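Local coordinates for natterin-like protein (Lethenteron camtschaticum, PDB 6IUL), which is a lamprey immune cytotoxin that probably recognises cell-surface sugars through a jacalin-like lectin domain and forms membrane pores through an aerolysin-type module, at residues E68-S71 and G72-I75; W81-A85 and G86-G90; T203-I206 and E207-F210. One frame throughout, in Å; residues are numbered along the deposited sequence.

How the contacts relate
Contacts 1 and 2 both belong to the jacalin-like lectin domain and mark the two ends of strand 75-82: contact 1 is the turn that leads into it, contact 2 the loop that leads out, their centres about 28 Å apart. Contact 3 lies in the aerolysin-type module, in the chain's one short helix, and touches contact 1, with S71 packing against K205 and S208. All three are partly buried. A glutamate carboxylate braces the turn of contact 1, an asparagine amide the loop of contact 2, and in contact 3 a backbone carbonyl gathers the donors. Apolar packing accompanies contacts 1 and 3, where F69 and F210 lie in the interior; contact 2 is mainly polar.

Contact 1 (E68-S71 and G72-I75); sequences EFES and GEFI
A type II beta turn from E70 to E73 links strand 65-68 to strand 75-82 in the jacalin-like lectin domain, carrying the chain from one four-stranded sheet to another. The turn is closed by E73 N giving its hydrogen to E70 O (3.0 Å), the donor standing above the carbonyl plane. G72 takes the third position with positive phi, as a type II turn favours. The carboxylate of E73 adds a second tie: with CG anti to the backbone N (chi1 -171°) and the rest of the chain extended, E73 folds back toward the turn on the E70 side, and E70 N points almost straight at its OE1 (2.9 Å, 171° at the hydrogen), meeting it nearly along the C-O bond. OE1 also forms a salt bridge with R100, while OE2 is bound by T96, so both carboxylate oxygens of this buried group are engaged. E70 OE2 comes to 4.4 Å from E73 OE1, a proximity of like charges that the arginines probably offset; R98 pairs with E70 OE1 and also binds S71 O. On the opposite side of the backbone from the carboxylate, the buried F69 ring crosses the E73 side chain at about a right angle, its plane 72° from that of the carboxylate, and F67 and F94 add aromatic neighbours. CD2 of F69 lies 3.5 Å from E73 O. The far end of the same ring reaches the start of the next strand, where F69 CZ packs 3.7 Å from I75 CG1 and 3.8 Å from I75 CD1.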
loop_
_atom_site.group_PDB
_atom_site.type_symbol
_atom_site.label_atom_id
_atom_site.label_comp_id
_atom_site.label_asym_id
_atom_site.label_seq_id
_atom_site.Cartn_x
_atom_site.Cartn_y
_atom_site.Cartn_z
ATOM N N GLU A 68 -29.010 -0.364 7.096
ATOM C CA GLU A 68 -27.937 -0.984 6.316
ATOM C C GLU A 68 -26.586 -0.540 6.831
ATOM O O GLU A 68 -26.350 0.653 6.992
ATOM C CB GLU A 68 -28.058 -0.622 4.843
ATOM C CG GLU A 68 -27.031 -1.394 4.016
ATOM C CD GLU A 68 -27.325 -1.419 2.521
ATOM O OE1 GLU A 68 -26.797 -2.299 1.806
ATOM O OE2 GLU A 68 -28.055 -0.538 2.069
ATOM N N PHE A 69 -25.719 -1.511 7.095
ATOM C CA PHE A 69 -24.394 -1.253 7.593
ATOM C C PHE A 69 -23.476 -0.754 6.490
ATOM O O PHE A 69 -23.513 -1.277 5.374
ATOM C CB PHE A 69 -23.789 -2.535 8.209
ATOM C CG PHE A 69 -24.367 -2.853 9.565
ATOM C CD1 PHE A 69 -25.558 -3.497 9.685
ATOM C CD2 PHE A 69 -23.718 -2.470 10.706
ATOM C CE1 PHE A 69 -26.115 -3.773 10.943
ATOM C CE2 PHE A 69 -24.255 -2.747 11.947
ATOM C CZ PHE A 69 -25.469 -3.400 12.062
ATOM N N GLU A 70 -22.652 0.229 6.828
ATOM C CA GLU A 70 -21.560 0.677 5.946
ATOM C C GLU A 70 -20.411 -0.349 6.051
ATOM O O GLU A 70 -20.269 -1.068 7.068
ATOM C CB GLU A 70 -21.053 2.069 6.399
ATOM C CG GLU A 70 -22.123 3.184 6.396
ATOM C CD GLU A 70 -21.715 4.465 7.146
ATOM O OE1 GLU A 70 -20.510 4.702 7.357
ATOM O OE2 GLU A 70 -22.588 5.272 7.554
ATOM N N SER A 71 -19.598 -0.425 5.010
ATOM C CA SER A 71 -18.337 -1.157 5.040
ATOM C C SER A 71 -17.487 -0.775 6.264
ATOM O O SER A 71 -17.235 0.417 6.545
ATOM C CB SER A 71 -17.538 -0.889 3.760
ATOM O OG SER A 71 -18.223 -1.502 2.673
ATOM N N GLY A 72 -17.069 -1.784 7.017
ATOM C CA GLY A 72 -16.257 -1.525 8.194
ATOM C C GLY A 72 -17.019 -1.122 9.449
ATOM O O GLY A 72 -16.427 -0.957 10.504
ATOM N N GLU A 73 -18.330 -0.982 9.340
ATOM C CA GLU A 73 -19.168 -0.592 10.499
ATOM C C GLU A 73 -19.619 -1.820 11.258
ATOM O O GLU A 73 -20.182 -2.731 10.664
ATOM C CB GLU A 73 -20.391 0.184 10.028
ATOM C CG GLU A 73 -21.194 0.802 11.154
ATOM C CD GLU A 73 -22.383 1.619 10.666
ATOM O OE1 GLU A 73 -22.846 1.355 9.531
ATOM O OE2 GLU A 73 -22.859 2.499 11.446
ATOM N N PHE A 74 -19.377 -1.849 12.572
ATOM C CA PHE A 74 -19.822 -2.967 13.374
ATOM C C PHE A 74 -20.714 -2.524 14.522
ATOM O O PHE A 74 -20.975 -1.350 14.670
ATOM C CB PHE A 74 -18.631 -3.804 13.876
ATOM C CG PHE A 74 -17.652 -3.058 14.706
ATOM C CD1 PHE A 74 -16.598 -2.355 14.114
ATOM C CD2 PHE A 74 -17.740 -3.082 16.102
ATOM C CE1 PHE A 74 -15.682 -1.661 14.905
ATOM C CE2 PHE A 74 -16.807 -2.415 16.912
ATOM C CZ PHE A 74 -15.772 -1.682 16.307
ATOM N N ILE A 75 -21.169 -3.475 15.340
ATOM C CA ILE A 75 -22.084 -3.161 16.446
ATOM C C ILE A 75 -21.337 -2.991 17.742
ATOM O O ILE A 75 -20.548 -3.844 18.131
ATOM C CB ILE A 75 -23.173 -4.239 16.578
ATOM C CG1 ILE A 75 -24.081 -4.214 15.360
ATOM C CG2 ILE A 75 -23.998 -3.988 17.815
ATOM C CD1 ILE A 75 -25.105 -5.340 15.319
#

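Contact 2 (W81-A85 and G86-G90); sequences WGNGA and GTRLG
N83 lies across the loop from T87 and R88 and binds both with its side-chain amide. Its OD1 accepts T87 N (3.0 Å), the donor tilted 26° from the carbonyl plane, and more weakly R88 N (3.3 Å). On the other branch ND2 donates to T87 OG1 at 3.1 Å, with the hydroxyl oxygen close to the amide plane, so both branches of the amide engage T87 and its rotation is fixed. The first torsion makes this possible: CG sits between the backbone N and the carbonyl carbon (chi1 68°), turning the amide inward over the loop. ND2 has a further partner in W40 O, and M106 and W109 pack against the N83 side chain. T87 OG1 in turn lies at the edge of the R88 guanidinium, in its plane, while R88 NE is held by D134 in a salt bridge. The whole is the connection of a beta hairpin, strands 75-82 and 89-96 of the lectin domain, with G82 and L89 forming an antiparallel non-hydrogen-bonded pair. At its base G90 N donates to W81 O (2.6 Å), and N83 N adds a weak bond to R88 O. G90, having no side chain, lies close against G82 O and N83 CA. Beside the same W81 O packs L89 CD1, at 3.4 Å; the buried L89 side chain packs on I135 and M138 of strand 135-155.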
loop_
_atom_site.group_PDB
_atom_site.type_symbol
_atom_site.label_atom_id
_atom_site.label_comp_id
_atom_site.label_asym_id
_atom_site.label_seq_id
_atom_site.Cartn_x
_atom_site.Cartn_y
_atom_site.Cartn_z
ATOM N N TRP A 81 -35.508 -6.478 24.366
ATOM C CA TRP A 81 -36.587 -6.437 25.357
ATOM C C TRP A 81 -37.649 -7.463 25.005
ATOM O O TRP A 81 -37.962 -7.715 23.821
ATOM C CB TRP A 81 -37.280 -5.097 25.336
ATOM C CG TRP A 81 -36.593 -3.957 25.943
ATOM C CD1 TRP A 81 -36.839 -3.410 27.143
ATOM C CD2 TRP A 81 -35.597 -3.131 25.316
ATOM N NE1 TRP A 81 -36.017 -2.297 27.337
ATOM C CE2 TRP A 81 -35.266 -2.106 26.223
ATOM C CE3 TRP A 81 -34.937 -3.184 24.089
ATOM C CZ2 TRP A 81 -34.314 -1.156 25.960
ATOM C CZ3 TRP A 81 -34.010 -2.243 23.811
ATOM C CH2 TRP A 81 -33.702 -1.213 24.756
ATOM N N GLY A 82 -38.214 -8.050 26.061
ATOM C CA GLY A 82 -39.445 -8.820 25.981
ATOM C C GLY A 82 -40.655 -7.907 25.803
ATOM O O GLY A 82 -40.552 -6.682 25.962
ATOM N N ASN A 83 -41.805 -8.495 25.505
ATOM C CA ASN A 83 -43.010 -7.669 25.251
ATOM C C ASN A 83 -43.788 -7.305 26.502
ATOM O O ASN A 83 -44.822 -6.635 26.425
ATOM C CB ASN A 83 -43.954 -8.325 24.241
ATOM C CG ASN A 83 -44.596 -9.567 24.771
ATOM O OD1 ASN A 83 -44.130 -10.118 25.763
ATOM N ND2 ASN A 83 -45.686 -10.018 24.119
ATOM N N GLY A 84 -43.330 -7.729 27.664
ATOM C CA GLY A 84 -44.102 -7.333 28.862
ATOM C C GLY A 84 -44.991 -8.417 29.468
ATOM O O GLY A 84 -45.030 -8.553 30.669
ATOM N N ALA A 85 -45.686 -9.198 28.652
ATOM C CA ALA A 85 -46.198 -10.483 29.133
ATOM C C ALA A 85 -45.075 -11.512 29.193
ATOM O O ALA A 85 -45.258 -12.576 29.708
ATOM C CB ALA A 85 -47.307 -10.990 28.222
ATOM N N GLY A 86 -43.933 -11.212 28.591
ATOM C CA GLY A 86 -42.845 -12.177 28.454
ATOM C C GLY A 86 -43.117 -13.287 27.449
ATOM O O GLY A 86 -42.530 -14.353 27.560
ATOM N N THR A 87 -43.977 -13.047 26.457
ATOM C CA THR A 87 -44.357 -14.102 25.478
ATOM C C THR A 87 -43.815 -13.863 24.061
ATOM O O THR A 87 -43.881 -14.736 23.199
ATOM C CB THR A 87 -45.907 -14.141 25.384
ATOM O OG1 THR A 87 -46.435 -12.827 25.103
ATOM C CG2 THR A 87 -46.503 -14.586 26.728
ATOM N N ARG A 88 -43.298 -12.659 23.806
ATOM C CA ARG A 88 -42.690 -12.337 22.496
ATOM C C ARG A 88 -41.505 -11.424 22.661
ATOM O O ARG A 88 -41.314 -10.796 23.710
ATOM C CB ARG A 88 -43.774 -11.689 21.574
ATOM C CG ARG A 88 -44.589 -12.833 20.947
ATOM C CD ARG A 88 -45.865 -12.421 20.361
ATOM N NE ARG A 88 -46.518 -13.527 19.706
ATOM C CZ ARG A 88 -47.227 -14.469 20.328
ATOM N NH1 ARG A 88 -47.298 -14.518 21.631
ATOM N NH2 ARG A 88 -47.833 -15.413 19.632
ATOM N N LEU A 89 -40.715 -11.310 21.599
ATOM C CA LEU A 89 -39.704 -10.268 21.522
ATOM C C LEU A 89 -40.447 -8.942 21.444
ATOM O O LEU A 89 -41.410 -8.822 20.694
ATOM C CB LEU A 89 -38.800 -10.467 20.287
ATOM C CG LEU A 89 -37.739 -9.403 20.058
ATOM C CD1 LEU A 89 -36.692 -9.396 21.195
ATOM C CD2 LEU A 89 -37.038 -9.626 18.723
ATOM N N GLY A 90 -39.980 -7.953 22.187
ATOM C CA GLY A 90 -40.693 -6.674 22.281
ATOM C C GLY A 90 -39.980 -5.525 21.575
ATOM O O GLY A 90 -40.600 -4.573 21.126
#

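Contact 3 (T203-I206 and E207-F210); sequences TNKI and ESTF
T209 turns its side chain back across the first turn of helix 206-209, toward K205 at the N-cap position. Its CB lies 3.4 Å from K205 O. From there the two branches part: OG1, anti to the carbonyl carbon (chi1 -63°), stands 3.1 Å from K205 O and 3.2 Å from a water that donates to N204 O; CG2 goes the other way and sits 3.8 Å above the face of the F210 ring, over its centre. K205 O also receives T209 N (2.9 Å), nearly in line with its carbonyl bond, and a weak bond from S208 N, while S208 OG lies 3.0 Å away. One residue on, F210 N donates to I206 O. I206 CB meets the edge of the F210 ring, 4.0 Å from CD2, and the ring itself packs on I143, I146 and S149 of strand 135-155. Ahead of the helix a type I' turn runs from T203 to I206, and E207, its chain bent at chi2, carries OE1 to T202 and to a second water, which accepts from K205 N. At the C-terminal end of the helix, K193 of the second subunit donates a hydrogen bond to F210 O. K205 O, at the N-cap, has two backbone N-H groups bonded to it and two hydroxyl oxygens close by, which would partly offset its partial negative charge.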
loop_
_atom_site.group_PDB
_atom_site.type_symbol
_atom_site.label_atom_id
_atom_site.label_comp_id
_atom_site.label_asym_id
_atom_site.label_seq_id
_atom_site.Cartn_x
_atom_site.Cartn_y
_atom_site.Cartn_z
ATOM N N THR A 203 -14.322 -11.611 -1.430
ATOM C CA THR A 203 -15.758 -11.298 -1.576
ATOM C C THR A 203 -16.425 -11.164 -0.210
ATOM O O THR A 203 -15.801 -11.356 0.828
ATOM C CB THR A 203 -16.484 -12.417 -2.353
ATOM O OG1 THR A 203 -16.264 -13.684 -1.694
ATOM C CG2 THR A 203 -15.973 -12.511 -3.785
ATOM N N ASN A 204 -17.715 -10.865 -0.229
ATOM C CA ASN A 204 -18.566 -10.866 0.970
ATOM C C ASN A 204 -18.076 -9.855 1.992
ATOM O O ASN A 204 -18.315 -10.006 3.191
ATOM C CB ASN A 204 -18.613 -12.270 1.560
ATOM C CG ASN A 204 -19.161 -13.292 0.573
ATOM O OD1 ASN A 204 -19.813 -12.936 -0.382
ATOM N ND2 ASN A 204 -18.897 -14.573 0.827
ATOM N N LYS A 205 -17.360 -8.845 1.514
ATOM C CA LYS A 205 -16.796 -7.782 2.358
ATOM C C LYS A 205 -15.846 -8.219 3.444
ATOM O O LYS A 205 -15.600 -7.470 4.410
ATOM C CB LYS A 205 -17.928 -6.927 2.975
ATOM C CG LYS A 205 -18.758 -6.214 1.937
ATOM C CD LYS A 205 -19.750 -5.296 2.567
ATOM C CE LYS A 205 -20.202 -4.257 1.587
ATOM N NZ LYS A 205 -21.160 -3.390 2.306
ATOM N N ILE A 206 -15.288 -9.415 3.327
ATOM C CA ILE A 206 -14.342 -9.830 4.349
ATOM C C ILE A 206 -13.127 -8.921 4.510
ATOM O O ILE A 206 -12.591 -8.814 5.639
ATOM C CB ILE A 206 -13.883 -11.274 4.201
ATOM C CG1 ILE A 206 -13.145 -11.505 2.883
ATOM C CG2 ILE A 206 -15.064 -12.213 4.379
ATOM C CD1 ILE A 206 -12.378 -12.794 2.943
ATOM N N GLU A 207 -12.695 -8.275 3.427
ATOM C CA GLU A 207 -11.541 -7.362 3.482
ATOM C C GLU A 207 -11.837 -6.096 4.296
ATOM O O GLU A 207 -10.959 -5.524 4.943
ATOM C CB GLU A 207 -11.004 -6.975 2.084
ATOM C CG GLU A 207 -11.880 -5.966 1.295
ATOM C CD GLU A 207 -13.270 -6.515 0.795
ATOM O OE1 GLU A 207 -13.553 -7.778 0.771
ATOM O OE2 GLU A 207 -14.097 -5.653 0.395
ATOM N N SER A 208 -13.074 -5.627 4.253
ATOM C CA SER A 208 -13.472 -4.451 5.057
ATOM C C SER A 208 -13.913 -4.833 6.496
ATOM O O SER A 208 -13.737 -4.051 7.416
ATOM C CB SER A 208 -14.557 -3.662 4.333
ATOM O OG SER A 208 -15.631 -4.494 3.991
ATOM N N THR A 209 -14.445 -6.040 6.684
ATOM C CA THR A 209 -15.019 -6.438 7.998
ATOM C C THR A 209 -13.909 -6.902 8.930
ATOM O O THR A 209 -13.910 -6.576 10.123
ATOM C CB THR A 209 -16.049 -7.565 7.816
ATOM O OG1 THR A 209 -17.123 -7.063 7.034
ATOM C CG2 THR A 209 -16.584 -8.105 9.120
ATOM N N PHE A 210 -12.961 -7.673 8.386
ATOM C CA PHE A 210 -11.846 -8.177 9.152
ATOM C C PHE A 210 -10.545 -7.490 8.782
ATOM O O PHE A 210 -10.469 -6.860 7.735
ATOM C CB PHE A 210 -11.733 -9.693 8.916
ATOM C CG PHE A 210 -13.005 -10.440 9.205
ATOM C CD1 PHE A 210 -13.404 -10.703 10.518
ATOM C CD2 PHE A 210 -13.811 -10.876 8.175
ATOM C CE1 PHE A 210 -14.598 -11.342 10.772
ATOM C CE2 PHE A 210 -15.003 -11.541 8.422
ATOM C CZ PHE A 210 -15.386 -11.794 9.727
HETATM O O HOH W 1 -18.082 -9.795 5.749
HETATM O O HOH W 2 -15.937 -7.780 -1.011
#